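Local structure of predicted ATPase of the ABC class (Vibrio vulnificus, 5D6A) at residues A[100-105]-A[136-141]; A[104-109]-A[114-119]; A[142-147]-A[159-164]. The protein probably hydrolyses ATP as an ABC-class ATPase, and is captured here with the ATP analogue AMP-PNP bound. One frame throughout, in Å; residues are numbered along the deposited sequence.

Overall arrangement
All three contacts pack helices on the antiparallel sheet within the N-terminal family region, and all are made by apolar side chains alone. Contacts 1 and 2 share helix 92-109 and lie about 11 Å apart between centres; the first reaches strand 137-144, the second its neighbour, strand 116-117. Contact 3 uses the far end of strand 137-144 and brings in helix 155-172; its centre is about 18 Å from that of contact 1. Contacts 1 and 3 are buried and purely aliphatic, whereas contact 2 is partly buried and brings in an aromatic ring. The sheet ties contacts 2 and 3 together, through probable backbone hydrogen bonds from Asn-145 and Arg-143 to Ala-115 and Ala-117.

Contact 1: A[100-105]-A[136-141]; sequences DFIARS and EGIELR
Ile-102, midway along 100-105, sits over strand residues Ile-138 and Leu-140, its CA 9.0 Å from that of Leu-140 and 9.8 Å from that of Ile-138. This is helix-on-sheet packing: helix 92-109 lies against one face of the antiparallel sheet, and side chains fill the gap between the backbones. Ile-102 points at the strand and divides its branches. CG2 meets Leu-140 CD2 at 4.0 Å, the two side chains crossing at about a right angle, while the extended CG1 arm (chi2 172°) carries CD1 to within 4.3 Å of Ile-138 CD1. Leucine at position 140 suits the site because its CB does not aim at the helix, yet the branch at CG carries CD2 to the isoleucine. Val-131 of the adjacent strand also packs on Leu-140 and Ala-103, widening the apolar layer. The polar residues keep out of this layer. Arg-104 pairs with Asp-100 one turn back on the helix, away from the strand, and Glu-139 and Arg-141 lie on the other face of the sheet, where Glu-139 also has Arg-74 as a partner. There Arg-141 NE lies 3.0 Å from Glu-139 OE2, which it meets from above the carboxylate plane.

Contact 2: A[104-109]-A[114-119]; sequences RSFAEF and NAIAIS
Ile-118 and Phe-106 dominate this contact, with Ile-116 the next in buried surface; together they pack the end of helix 92-109 against strand 116-117, which follows it after a short loop. Phe-106 has its ring swung anti to the backbone N (chi1 -179°), which sends it from the helix to the two isoleucines. Ile-118 takes the edge: its CG2 lies near the ring plane, 4.0 Å from Phe-106 CD1, and its CD1 is equally near that atom. Ile-116 approaches obliquely, with CG2 3.7 Å from Phe-106 CE1, and the two side chains cross at about a right angle. A phenyl ring serves well here because neighbouring ring atoms, CD1 and CE1, can each touch a different isoleucine, two positions apart in the extended chain and both pointing toward the helix. CG2 of Ile-118 also meets Ala-107 CB at 3.7 Å, where a small methyl lets the helix come close: the CA atoms of Ala-107 and Ile-118 are 6.2 Å apart. Ala-117, between the isoleucines, points away from the helix. Beyond the contact, Phe-106 meets the ring of Phe-142 on strand 137-144, which also touches Ile-118, while Phe-169 of helix 155-172 packs on both Phe-106 and Ile-116.

Contact 3: A[142-147]-A[159-164]; sequences FRVNLP and INIITF
Ile-161 touches both Val-144 and Pro-147, one branch for each, joining helix 155-172 to the end of strand 137-144 and to the loop after it. The motif is again a helix laid on an antiparallel sheet, here joined to the strand by a short connection that includes the small strands 148-149 and 152-153. The helix backbone widens into a pi-type turn at 160-164, where Phe-164 N makes weak bonds to Ile-159 O and Asn-160 O. On the packed side, Val-144, Leu-146, Ile-161 and Ile-162 are all buried. Ile-161 points toward the strand end, and its CG2 lies 4.1 Å from Val-144 CG1, the two side chains sliding past each other in opposite directions. Val-144 presents that methyl because CG1 is anti to its backbone N (chi1 176°), and a beta-branched valine is at home in an extended strand. Toward the solvent side lies Pro-147, which is partly exposed. The CD1 methyl of Ile-161 ends against the proline ring, 4.1 Å from Pro-147 CG and equally near its CD; the rigid ring offers a compact apolar surface where the chain has left the strand. Elsewhere on the helix, Ile-159 and Thr-163 turn to helix 23-33, and Phe-164 is exposed. Arg-143, on the strand's other side, forms a salt bridge with Asp-550. Back in the buried part, Leu-146 and Ile-162 cross obliquely. Neither has its CB aimed across, so the reach of a long side chain makes the touch, Leu-146 CD2 lying 4.1 Å from Ile-162 CD1.

Contact 1: A[100-105]-A[136-141]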
ATOM      1  N   ASP A 100      26.127 -10.578  -9.433  1.00 39.38           N
ATOM      2  CA  ASP A 100      24.711 -10.744  -9.732  1.00 38.39           C
ATOM      3  C   ASP A 100      24.502 -11.990 -10.583  1.00 38.00           C
ATOM      4  O   ASP A 100      23.615 -12.796 -10.312  1.00 38.50           O
ATOM      5  CB  ASP A 100      24.180  -9.526 -10.490  1.00 38.29           C
ATOM      6  CG  ASP A 100      22.701  -9.637 -10.813  1.00 38.52           C
ATOM      7  OD1 ASP A 100      21.887  -9.738  -9.872  1.00 39.23           O
ATOM      8  OD2 ASP A 100      22.348  -9.591 -12.011  1.00 38.01           O
ATOM      9  N   PHE A 101      25.330 -12.137 -11.612  1.00 38.08           N
ATOM     10  CA  PHE A 101      25.239 -13.272 -12.523  1.00 38.87           C
ATOM     11  C   PHE A 101      25.457 -14.590 -11.778  1.00 38.83           C
ATOM     12  O   PHE A 101      24.773 -15.578 -12.046  1.00 39.08           O
ATOM     13  CB  PHE A 101      26.255 -13.121 -13.661  1.00 40.23           C
ATOM     14  CG  PHE A 101      26.127 -14.167 -14.736  1.00 42.09           C
ATOM     15  CD1 PHE A 101      25.284 -13.966 -15.820  1.00 42.59           C
ATOM     16  CD2 PHE A 101      26.847 -15.349 -14.666  1.00 42.68           C
ATOM     17  CE1 PHE A 101      25.163 -14.922 -16.812  1.00 43.94           C
ATOM     18  CE2 PHE A 101      26.729 -16.309 -15.651  1.00 44.07           C
ATOM     19  CZ  PHE A 101      25.886 -16.097 -16.726  1.00 44.79           C
ATOM     20  N   ILE A 102      26.407 -14.596 -10.845  1.00 37.85           N
ATOM     21  CA  ILE A 102      26.706 -15.788 -10.042  1.00 37.43           C
ATOM     22  C   ILE A 102      25.511 -16.189  -9.166  1.00 35.99           C
ATOM     23  O   ILE A 102      25.225 -17.375  -9.005  1.00 35.29           O
ATOM     24  CB  ILE A 102      27.971 -15.576  -9.183  1.00 37.82           C
ATOM     25  CG1 ILE A 102      29.210 -15.589 -10.082  1.00 39.06           C
ATOM     26  CG2 ILE A 102      28.108 -16.669  -8.132  1.00 38.91           C
ATOM     27  CD1 ILE A 102      30.490 -15.190  -9.379  1.00 40.09           C
ATOM     28  N   ALA A 103      24.817 -15.198  -8.612  1.00 35.09           N
ATOM     29  CA  ALA A 103      23.641 -15.452  -7.780  1.00 34.48           C
ATOM     30  C   ALA A 103      22.518 -16.072  -8.611  1.00 35.11           C
ATOM     31  O   ALA A 103      21.848 -17.004  -8.165  1.00 35.08           O
ATOM     32  CB  ALA A 103      23.162 -14.164  -7.135  1.00 34.15           C
ATOM     33  N   ARG A 104      22.322 -15.549  -9.821  1.00 35.74           N
ATOM     34  CA  ARG A 104      21.284 -16.049 -10.725  1.00 36.97           C
ATOM     35  C   ARG A 104      21.625 -17.440 -11.243  1.00 38.20           C
ATOM     36  O   ARG A 104      20.736 -18.259 -11.449  1.00 38.96           O
ATOM     37  CB  ARG A 104      21.081 -15.091 -11.897  1.00 37.07           C
ATOM     38  CG  ARG A 104      20.652 -13.695 -11.486  1.00 36.42           C
ATOM     39  CD  ARG A 104      20.497 -12.792 -12.696  1.00 36.99           C
ATOM     40  NE  ARG A 104      20.295 -11.400 -12.302  1.00 37.26           N
ATOM     41  CZ  ARG A 104      19.119 -10.859 -11.989  1.00 38.03           C
ATOM     42  NH1 ARG A 104      18.003 -11.580 -12.019  1.00 39.67           N
ATOM     43  NH2 ARG A 104      19.061  -9.579 -11.643  1.00 38.38           N
ATOM     44  N   SER A 105      22.914 -17.694 -11.464  1.00 39.43           N
ATOM     45  CA  SER A 105      23.366 -19.005 -11.923  1.00 41.44           C
ATOM     46  C   SER A 105      23.134 -20.033 -10.825  1.00 41.62           C
ATOM     47  O   SER A 105      22.689 -21.145 -11.090  1.00 42.69           O
ATOM     48  CB  SER A 105      24.849 -18.975 -12.297  1.00 42.11           C
ATOM     49  OG  SER A 105      25.079 -18.135 -13.411  1.00 43.07           O
ATOM     50  N   GLU A 136      40.310 -12.528  -0.533  1.00 71.20           N
ATOM     51  CA  GLU A 136      40.512 -13.962  -0.344  1.00 69.95           C
ATOM     52  C   GLU A 136      39.711 -14.791  -1.345  1.00 64.92           C
ATOM     53  O   GLU A 136      40.242 -15.728  -1.939  1.00 65.76           O
ATOM     54  CB  GLU A 136      40.133 -14.398   1.081  1.00 71.38           C
ATOM     55  CG  GLU A 136      40.907 -13.725   2.209  1.00 75.24           C
ATOM     56  CD  GLU A 136      40.526 -12.271   2.430  1.00 75.90           C
ATOM     57  OE1 GLU A 136      39.524 -11.807   1.842  1.00 72.95           O
ATOM     58  OE2 GLU A 136      41.229 -11.590   3.208  1.00 80.88           O
ATOM     59  N   GLY A 137      38.437 -14.458  -1.530  1.00 59.21           N
ATOM     60  CA  GLY A 137      37.603 -15.219  -2.454  1.00 55.05           C
ATOM     61  C   GLY A 137      36.157 -14.783  -2.575  1.00 50.39           C
ATOM     62  O   GLY A 137      35.773 -13.688  -2.159  1.00 48.72           O
ATOM     63  N   ILE A 138      35.356 -15.668  -3.160  1.00 47.50           N
ATOM     64  CA  ILE A 138      33.940 -15.424  -3.381  1.00 44.50           C
ATOM     65  C   ILE A 138      33.125 -15.999  -2.228  1.00 43.98           C
ATOM     66  O   ILE A 138      33.373 -17.124  -1.786  1.00 44.89           O
ATOM     67  CB  ILE A 138      33.477 -16.085  -4.696  1.00 42.96           C
ATOM     68  CG1 ILE A 138      34.375 -15.640  -5.857  1.00 44.05           C
ATOM     69  CG2 ILE A 138      32.018 -15.760  -4.978  1.00 40.69           C
ATOM     70  CD1 ILE A 138      34.039 -16.280  -7.185  1.00 43.70           C
ATOM     71  N   GLU A 139      32.156 -15.228  -1.738  1.00 42.17           N
ATOM     72  CA  GLU A 139      31.294 -15.686  -0.653  1.00 41.98           C
ATOM     73  C   GLU A 139      29.837 -15.721  -1.101  1.00 39.88           C
ATOM     74  O   GLU A 139      29.334 -14.762  -1.687  1.00 38.71           O
ATOM     75  CB  GLU A 139      31.440 -14.801   0.591  1.00 42.81           C
ATOM     76  CG  GLU A 139      30.537 -15.227   1.744  1.00 43.24           C
ATOM     77  CD  GLU A 139      30.729 -14.404   3.004  1.00 45.53           C
ATOM     78  OE1 GLU A 139      31.707 -13.628   3.086  1.00 48.28           O
ATOM     79  OE2 GLU A 139      29.896 -14.541   3.924  1.00 45.37           O
ATOM     80  N   LEU A 140      29.174 -16.840  -0.819  1.00 39.45           N
ATOM     81  CA  LEU A 140      27.771 -17.028  -1.155  1.00 38.32           C
ATOM     82  C   LEU A 140      26.963 -17.083   0.123  1.00 38.32           C
ATOM     83  O   LEU A 140      27.382 -17.705   1.101  1.00 39.14           O
ATOM     84  CB  LEU A 140      27.565 -18.337  -1.910  1.00 38.68           C
ATOM     85  CG  LEU A 140      28.374 -18.542  -3.185  1.00 39.19           C
ATOM     86  CD1 LEU A 140      28.051 -19.911  -3.761  1.00 39.44           C
ATOM     87  CD2 LEU A 140      28.101 -17.441  -4.199  1.00 38.15           C
ATOM     88  N   ARG A 141      25.807 -16.432   0.112  1.00 36.74           N
ATOM     89  CA  ARG A 141      24.912 -16.434   1.256  1.00 36.92           C
ATOM     90  C   ARG A 141      23.530 -16.819   0.763  1.00 36.48           C
ATOM     91  O   ARG A 141      23.032 -16.252  -0.210  1.00 35.81           O
ATOM     92  CB  ARG A 141      24.890 -15.074   1.936  1.00 37.19           C
ATOM     93  CG  ARG A 141      26.246 -14.638   2.465  1.00 38.12           C
ATOM     94  CD  ARG A 141      26.114 -13.379   3.298  1.00 38.73           C
ATOM     95  NE  ARG A 141      27.396 -12.915   3.811  1.00 39.64           N
ATOM     96  CZ  ARG A 141      27.563 -11.783   4.488  1.00 40.74           C
ATOM     97  NH1 ARG A 141      26.530 -10.982   4.733  1.00 40.45           N
ATOM     98  NH2 ARG A 141      28.771 -11.444   4.911  1.00 42.60           N
TER

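Contact 2: A[104-109]-A[114-119]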
ATOM      1  N   ARG A 104      22.322 -15.549  -9.821  1.00 35.74           N
ATOM      2  CA  ARG A 104      21.284 -16.049 -10.725  1.00 36.97           C
ATOM      3  C   ARG A 104      21.625 -17.440 -11.243  1.00 38.20           C
ATOM      4  O   ARG A 104      20.736 -18.259 -11.449  1.00 38.96           O
ATOM      5  CB  ARG A 104      21.081 -15.091 -11.897  1.00 37.07           C
ATOM      6  CG  ARG A 104      20.652 -13.695 -11.486  1.00 36.42           C
ATOM      7  CD  ARG A 104      20.497 -12.792 -12.696  1.00 36.99           C
ATOM      8  NE  ARG A 104      20.295 -11.400 -12.302  1.00 37.26           N
ATOM      9  CZ  ARG A 104      19.119 -10.859 -11.989  1.00 38.03           C
ATOM     10  NH1 ARG A 104      18.003 -11.580 -12.019  1.00 39.67           N
ATOM     11  NH2 ARG A 104      19.061  -9.579 -11.643  1.00 38.38           N
ATOM     12  N   SER A 105      22.914 -17.694 -11.464  1.00 39.43           N
ATOM     13  CA  SER A 105      23.366 -19.005 -11.923  1.00 41.44           C
ATOM     14  C   SER A 105      23.134 -20.033 -10.825  1.00 41.62           C
ATOM     15  O   SER A 105      22.689 -21.145 -11.090  1.00 42.69           O
ATOM     16  CB  SER A 105      24.849 -18.975 -12.297  1.00 42.11           C
ATOM     17  OG  SER A 105      25.079 -18.135 -13.411  1.00 43.07           O
ATOM     18  N   PHE A 106      23.440 -19.643  -9.590  1.00 41.05           N
ATOM     19  CA  PHE A 106      23.253 -20.509  -8.434  1.00 41.82           C
ATOM     20  C   PHE A 106      21.771 -20.832  -8.245  1.00 42.78           C
ATOM     21  O   PHE A 106      21.416 -21.953  -7.883  1.00 44.23           O
ATOM     22  CB  PHE A 106      23.801 -19.835  -7.175  1.00 40.21           C
ATOM     23  CG  PHE A 106      23.679 -20.672  -5.936  1.00 41.04           C
ATOM     24  CD1 PHE A 106      22.532 -20.620  -5.155  1.00 41.43           C
ATOM     25  CD2 PHE A 106      24.712 -21.508  -5.546  1.00 42.30           C
ATOM     26  CE1 PHE A 106      22.417 -21.391  -4.010  1.00 42.28           C
ATOM     27  CE2 PHE A 106      24.603 -22.281  -4.400  1.00 43.78           C
ATOM     28  CZ  PHE A 106      23.455 -22.223  -3.631  1.00 42.97           C
ATOM     29  N   ALA A 107      20.916 -19.841  -8.485  1.00 42.42           N
ATOM     30  CA  ALA A 107      19.472 -20.029  -8.354  1.00 43.59           C
ATOM     31  C   ALA A 107      18.960 -20.979  -9.428  1.00 44.63           C
ATOM     32  O   ALA A 107      18.087 -21.806  -9.171  1.00 46.28           O
ATOM     33  CB  ALA A 107      18.748 -18.693  -8.445  1.00 42.45           C
ATOM     34  N   GLU A 108      19.518 -20.850 -10.629  1.00 45.60           N
ATOM     35  CA  GLU A 108      19.129 -21.680 -11.768  1.00 48.16           C
ATOM     36  C   GLU A 108      19.514 -23.143 -11.555  1.00 48.94           C
ATOM     37  O   GLU A 108      18.701 -24.038 -11.793  1.00 51.16           O
ATOM     38  CB  GLU A 108      19.767 -21.143 -13.056  1.00 49.01           C
ATOM     39  CG  GLU A 108      19.340 -21.855 -14.334  1.00 52.69           C
ATOM     40  CD  GLU A 108      17.860 -21.699 -14.655  1.00 55.25           C
ATOM     41  OE1 GLU A 108      17.166 -20.894 -13.992  1.00 54.79           O
ATOM     42  OE2 GLU A 108      17.388 -22.386 -15.588  1.00 58.04           O
ATOM     43  N   PHE A 109      20.746 -23.389 -11.110  1.00 47.97           N
ATOM     44  CA  PHE A 109      21.190 -24.761 -10.863  1.00 49.83           C
ATOM     45  C   PHE A 109      20.428 -25.377  -9.693  1.00 50.48           C
ATOM     46  O   PHE A 109      20.299 -26.594  -9.616  1.00 52.16           O
ATOM     47  CB  PHE A 109      22.695 -24.850 -10.562  1.00 49.38           C
ATOM     48  CG  PHE A 109      23.580 -24.312 -11.652  1.00 49.44           C
ATOM     49  CD1 PHE A 109      23.444 -24.750 -12.962  1.00 52.07           C
ATOM     50  CD2 PHE A 109      24.607 -23.429 -11.352  1.00 48.23           C
ATOM     51  CE1 PHE A 109      24.274 -24.266 -13.961  1.00 52.67           C
ATOM     52  CE2 PHE A 109      25.444 -22.947 -12.343  1.00 48.80           C
ATOM     53  CZ  PHE A 109      25.278 -23.366 -13.650  1.00 50.94           C
ATOM     54  N   ASN A 114      14.207 -27.125  -4.302  1.00 62.23           N
ATOM     55  CA  ASN A 114      13.500 -25.977  -3.714  1.00 60.80           C
ATOM     56  C   ASN A 114      13.824 -25.683  -2.245  1.00 58.39           C
ATOM     57  O   ASN A 114      13.500 -24.606  -1.743  1.00 55.61           O
ATOM     58  CB  ASN A 114      11.983 -26.122  -3.901  1.00 63.62           C
ATOM     59  CG  ASN A 114      11.427 -27.375  -3.255  1.00 67.17           C
ATOM     60  OD1 ASN A 114      12.128 -28.084  -2.532  1.00 69.56           O
ATOM     61  ND2 ASN A 114      10.159 -27.655  -3.515  1.00 70.21           N
ATOM     62  N   ALA A 115      14.449 -26.638  -1.559  1.00 58.19           N
ATOM     63  CA  ALA A 115      14.840 -26.435  -0.164  1.00 57.14           C
ATOM     64  C   ALA A 115      15.918 -25.352  -0.086  1.00 54.67           C
ATOM     65  O   ALA A 115      16.088 -24.699   0.944  1.00 53.43           O
ATOM     66  CB  ALA A 115      15.344 -27.733   0.445  1.00 58.10           C
ATOM     67  N   ILE A 116      16.642 -25.176  -1.187  1.00 53.88           N
ATOM     68  CA  ILE A 116      17.688 -24.170  -1.281  1.00 51.83           C
ATOM     69  C   ILE A 116      17.114 -22.921  -1.932  1.00 50.38           C
ATOM     70  O   ILE A 116      16.335 -23.011  -2.880  1.00 51.94           O
ATOM     71  CB  ILE A 116      18.874 -24.681  -2.117  1.00 51.95           C
ATOM     72  CG1 ILE A 116      19.467 -25.936  -1.467  1.00 53.91           C
ATOM     73  CG2 ILE A 116      19.935 -23.594  -2.264  1.00 50.77           C
ATOM     74  CD1 ILE A 116      20.581 -26.578  -2.262  1.00 54.80           C
ATOM     75  N   ALA A 117      17.501 -21.758  -1.419  1.00 49.11           N
ATOM     76  CA  ALA A 117      17.023 -20.492  -1.959  1.00 48.27           C
ATOM     77  C   ALA A 117      18.040 -19.377  -1.746  1.00 46.14           C
ATOM     78  O   ALA A 117      18.632 -19.267  -0.676  1.00 45.83           O
ATOM     79  CB  ALA A 117      15.694 -20.116  -1.323  1.00 48.96           C
ATOM     80  N   ILE A 118      18.234 -18.565  -2.781  1.00 44.88           N
ATOM     81  CA  ILE A 118      19.145 -17.427  -2.732  1.00 44.31           C
ATOM     82  C   ILE A 118      18.341 -16.183  -3.107  1.00 45.44           C
ATOM     83  O   ILE A 118      17.428 -16.251  -3.932  1.00 46.44           O
ATOM     84  CB  ILE A 118      20.357 -17.620  -3.671  1.00 43.88           C
ATOM     85  CG1 ILE A 118      21.417 -16.549  -3.405  1.00 43.55           C
ATOM     86  CG2 ILE A 118      19.927 -17.618  -5.134  1.00 43.19           C
ATOM     87  CD1 ILE A 118      22.700 -16.760  -4.176  1.00 43.58           C
ATOM     88  N   SER A 119      18.680 -15.050  -2.503  1.00 46.25           N
ATOM     89  CA  SER A 119      17.939 -13.811  -2.730  1.00 47.87           C
ATOM     90  C   SER A 119      18.276 -13.127  -4.065  1.00 47.75           C
ATOM     91  O   SER A 119      19.388 -12.630  -4.256  1.00 47.58           O
ATOM     92  CB  SER A 119      18.185 -12.848  -1.564  1.00 48.45           C
ATOM     93  OG  SER A 119      17.332 -11.721  -1.641  1.00 51.51           O
TER

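Contact 3: A[142-147]-A[159-164]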
ATOM      1  N   PHE A 142      22.916 -17.784   1.438  1.00 37.34           N
ATOM      2  CA  PHE A 142      21.618 -18.298   1.033  1.00 38.20           C
ATOM      3  C   PHE A 142      20.924 -19.021   2.182  1.00 40.22           C
ATOM      4  O   PHE A 142      21.476 -19.142   3.275  1.00 40.88           O
ATOM      5  CB  PHE A 142      21.813 -19.252  -0.153  1.00 37.93           C
ATOM      6  CG  PHE A 142      22.851 -20.307   0.094  1.00 38.43           C
ATOM      7  CD1 PHE A 142      24.185 -20.063  -0.200  1.00 38.24           C
ATOM      8  CD2 PHE A 142      22.502 -21.533   0.640  1.00 39.86           C
ATOM      9  CE1 PHE A 142      25.150 -21.024   0.036  1.00 39.63           C
ATOM     10  CE2 PHE A 142      23.462 -22.500   0.879  1.00 40.91           C
ATOM     11  CZ  PHE A 142      24.789 -22.244   0.577  1.00 41.00           C
ATOM     12  N   ARG A 143      19.709 -19.498   1.921  1.00 41.99           N
ATOM     13  CA  ARG A 143      18.927 -20.220   2.918  1.00 44.34           C
ATOM     14  C   ARG A 143      18.735 -21.682   2.528  1.00 44.76           C
ATOM     15  O   ARG A 143      18.826 -22.039   1.353  1.00 44.46           O
ATOM     16  CB  ARG A 143      17.558 -19.567   3.086  1.00 46.01           C
ATOM     17  CG  ARG A 143      17.583 -18.138   3.599  1.00 47.05           C
ATOM     18  CD  ARG A 143      16.165 -17.596   3.645  1.00 50.27           C
ATOM     19  NE  ARG A 143      16.063 -16.252   4.217  1.00 52.47           N
ATOM     20  CZ  ARG A 143      15.854 -15.981   5.507  1.00 54.73           C
ATOM     21  NH1 ARG A 143      15.730 -16.957   6.406  1.00 55.76           N
ATOM     22  NH2 ARG A 143      15.771 -14.715   5.904  1.00 54.95           N
ATOM     23  N   VAL A 144      18.477 -22.521   3.528  1.00 45.61           N
ATOM     24  CA  VAL A 144      18.233 -23.948   3.318  1.00 47.03           C
ATOM     25  C   VAL A 144      17.110 -24.397   4.249  1.00 49.03           C
ATOM     26  O   VAL A 144      17.293 -24.461   5.463  1.00 50.32           O
ATOM     27  CB  VAL A 144      19.489 -24.803   3.589  1.00 47.38           C
ATOM     28  CG1 VAL A 144      19.171 -26.290   3.467  1.00 48.72           C
ATOM     29  CG2 VAL A 144      20.616 -24.415   2.641  1.00 46.51           C
ATOM     30  N   ASN A 145      15.949 -24.694   3.678  1.00 50.02           N
ATOM     31  CA  ASN A 145      14.807 -25.138   4.461  1.00 52.20           C
ATOM     32  C   ASN A 145      15.009 -26.597   4.877  1.00 54.66           C
ATOM     33  O   ASN A 145      14.798 -27.515   4.084  1.00 56.27           O
ATOM     34  CB  ASN A 145      13.516 -24.969   3.654  1.00 52.27           C
ATOM     35  CG  ASN A 145      12.271 -25.219   4.480  1.00 54.14           C
ATOM     36  OD1 ASN A 145      12.345 -25.540   5.665  1.00 55.61           O
ATOM     37  ND2 ASN A 145      11.114 -25.063   3.856  1.00 55.26           N
ATOM     38  N   LEU A 146      15.425 -26.796   6.126  1.00 56.46           N
ATOM     39  CA  LEU A 146      15.692 -28.136   6.655  1.00 59.67           C
ATOM     40  C   LEU A 146      14.407 -28.973   6.743  1.00 63.86           C
ATOM     41  O   LEU A 146      13.419 -28.530   7.330  1.00 65.48           O
ATOM     42  CB  LEU A 146      16.370 -28.033   8.025  1.00 59.70           C
ATOM     43  CG  LEU A 146      17.705 -27.274   8.040  1.00 57.15           C
ATOM     44  CD1 LEU A 146      18.226 -27.119   9.458  1.00 58.01           C
ATOM     45  CD2 LEU A 146      18.741 -27.967   7.166  1.00 56.39           C
ATOM     46  N   PRO A 147      14.428 -30.193   6.165  1.00 66.91           N
ATOM     47  CA  PRO A 147      13.260 -31.072   6.112  1.00 70.75           C
ATOM     48  C   PRO A 147      12.989 -31.891   7.370  1.00 75.20           C
ATOM     49  O   PRO A 147      13.852 -32.023   8.240  1.00 75.14           O
ATOM     50  CB  PRO A 147      13.606 -32.014   4.962  1.00 70.93           C
ATOM     51  CG  PRO A 147      15.084 -32.160   5.062  1.00 69.65           C
ATOM     52  CD  PRO A 147      15.607 -30.832   5.549  1.00 66.84           C
ATOM     53  N   ILE A 159      20.930 -34.892   4.387  1.00 62.36           N
ATOM     54  CA  ILE A 159      22.238 -35.270   3.852  1.00 62.24           C
ATOM     55  C   ILE A 159      22.253 -35.033   2.344  1.00 60.92           C
ATOM     56  O   ILE A 159      23.176 -34.413   1.813  1.00 60.46           O
ATOM     57  CB  ILE A 159      22.562 -36.757   4.144  1.00 64.67           C
ATOM     58  CG1 ILE A 159      22.789 -36.977   5.642  1.00 65.81           C
ATOM     59  CG2 ILE A 159      23.819 -37.201   3.406  1.00 65.15           C
ATOM     60  CD1 ILE A 159      22.952 -38.431   6.032  1.00 67.89           C
ATOM     61  N   ASN A 160      21.215 -35.517   1.667  1.00 60.64           N
ATOM     62  CA  ASN A 160      21.091 -35.367   0.218  1.00 59.74           C
ATOM     63  C   ASN A 160      21.159 -33.899  -0.217  1.00 57.18           C
ATOM     64  O   ASN A 160      21.801 -33.564  -1.210  1.00 55.58           O
ATOM     65  CB  ASN A 160      19.769 -35.988  -0.257  1.00 60.60           C
ATOM     66  CG  ASN A 160      19.628 -35.985  -1.768  1.00 60.31           C
ATOM     67  OD1 ASN A 160      20.613 -36.113  -2.495  1.00 60.76           O
ATOM     68  ND2 ASN A 160      18.394 -35.864  -2.248  1.00 60.24           N
ATOM     69  N   ILE A 161      20.498 -33.031   0.541  1.00 56.66           N
ATOM     70  CA  ILE A 161      20.472 -31.601   0.240  1.00 54.89           C
ATOM     71  C   ILE A 161      21.808 -30.912   0.510  1.00 53.46           C
ATOM     72  O   ILE A 161      22.368 -30.252  -0.366  1.00 52.40           O
ATOM     73  CB  ILE A 161      19.405 -30.867   1.092  1.00 54.80           C
ATOM     74  CG1 ILE A 161      18.008 -31.445   0.832  1.00 55.90           C
ATOM     75  CG2 ILE A 161      19.428 -29.369   0.797  1.00 53.30           C
ATOM     76  CD1 ILE A 161      16.914 -30.822   1.676  1.00 55.99           C
ATOM     77  N   ILE A 162      22.308 -31.081   1.728  1.00 53.48           N
ATOM     78  CA  ILE A 162      23.525 -30.403   2.180  1.00 53.02           C
ATOM     79  C   ILE A 162      24.854 -30.992   1.703  1.00 52.71           C
ATOM     80  O   ILE A 162      25.784 -30.238   1.412  1.00 50.80           O
ATOM     81  CB  ILE A 162      23.558 -30.354   3.725  1.00 54.24           C
ATOM     82  CG1 ILE A 162      22.286 -29.686   4.264  1.00 54.20           C
ATOM     83  CG2 ILE A 162      24.801 -29.618   4.215  1.00 54.45           C
ATOM     84  CD1 ILE A 162      22.151 -29.737   5.772  1.00 55.58           C
ATOM     85  N   THR A 163      24.947 -32.320   1.630  1.00 53.85           N
ATOM     86  CA  THR A 163      26.210 -32.980   1.263  1.00 55.12           C
ATOM     87  C   THR A 163      26.308 -33.494  -0.171  1.00 55.17           C
ATOM     88  O   THR A 163      27.394 -33.864  -0.613  1.00 55.96           O
ATOM     89  CB  THR A 163      26.495 -34.177   2.190  1.00 57.06           C
ATOM     90  OG1 THR A 163      25.571 -35.235   1.914  1.00 57.88           O
ATOM     91  CG2 THR A 163      26.391 -33.761   3.654  1.00 57.29           C
ATOM     92  N   PHE A 164      25.190 -33.536  -0.889  1.00 54.83           N
ATOM     93  CA  PHE A 164      25.203 -34.032  -2.266  1.00 55.62           C
ATOM     94  C   PHE A 164      24.828 -32.945  -3.280  1.00 54.03           C
ATOM     95  O   PHE A 164      25.596 -32.667  -4.201  1.00 53.85           O
ATOM     96  CB  PHE A 164      24.290 -35.257  -2.399  1.00 57.27           C
ATOM     97  CG  PHE A 164      24.287 -35.866  -3.771  1.00 58.47           C
ATOM     98  CD1 PHE A 164      25.306 -36.722  -4.165  1.00 60.14           C
ATOM     99  CD2 PHE A 164      23.261 -35.595  -4.665  1.00 57.98           C
ATOM    100  CE1 PHE A 164      25.309 -37.286  -5.428  1.00 61.14           C
ATOM    101  CE2 PHE A 164      23.259 -36.157  -5.930  1.00 59.18           C
ATOM    102  CZ  PHE A 164      24.284 -37.003  -6.310  1.00 60.52           C
TER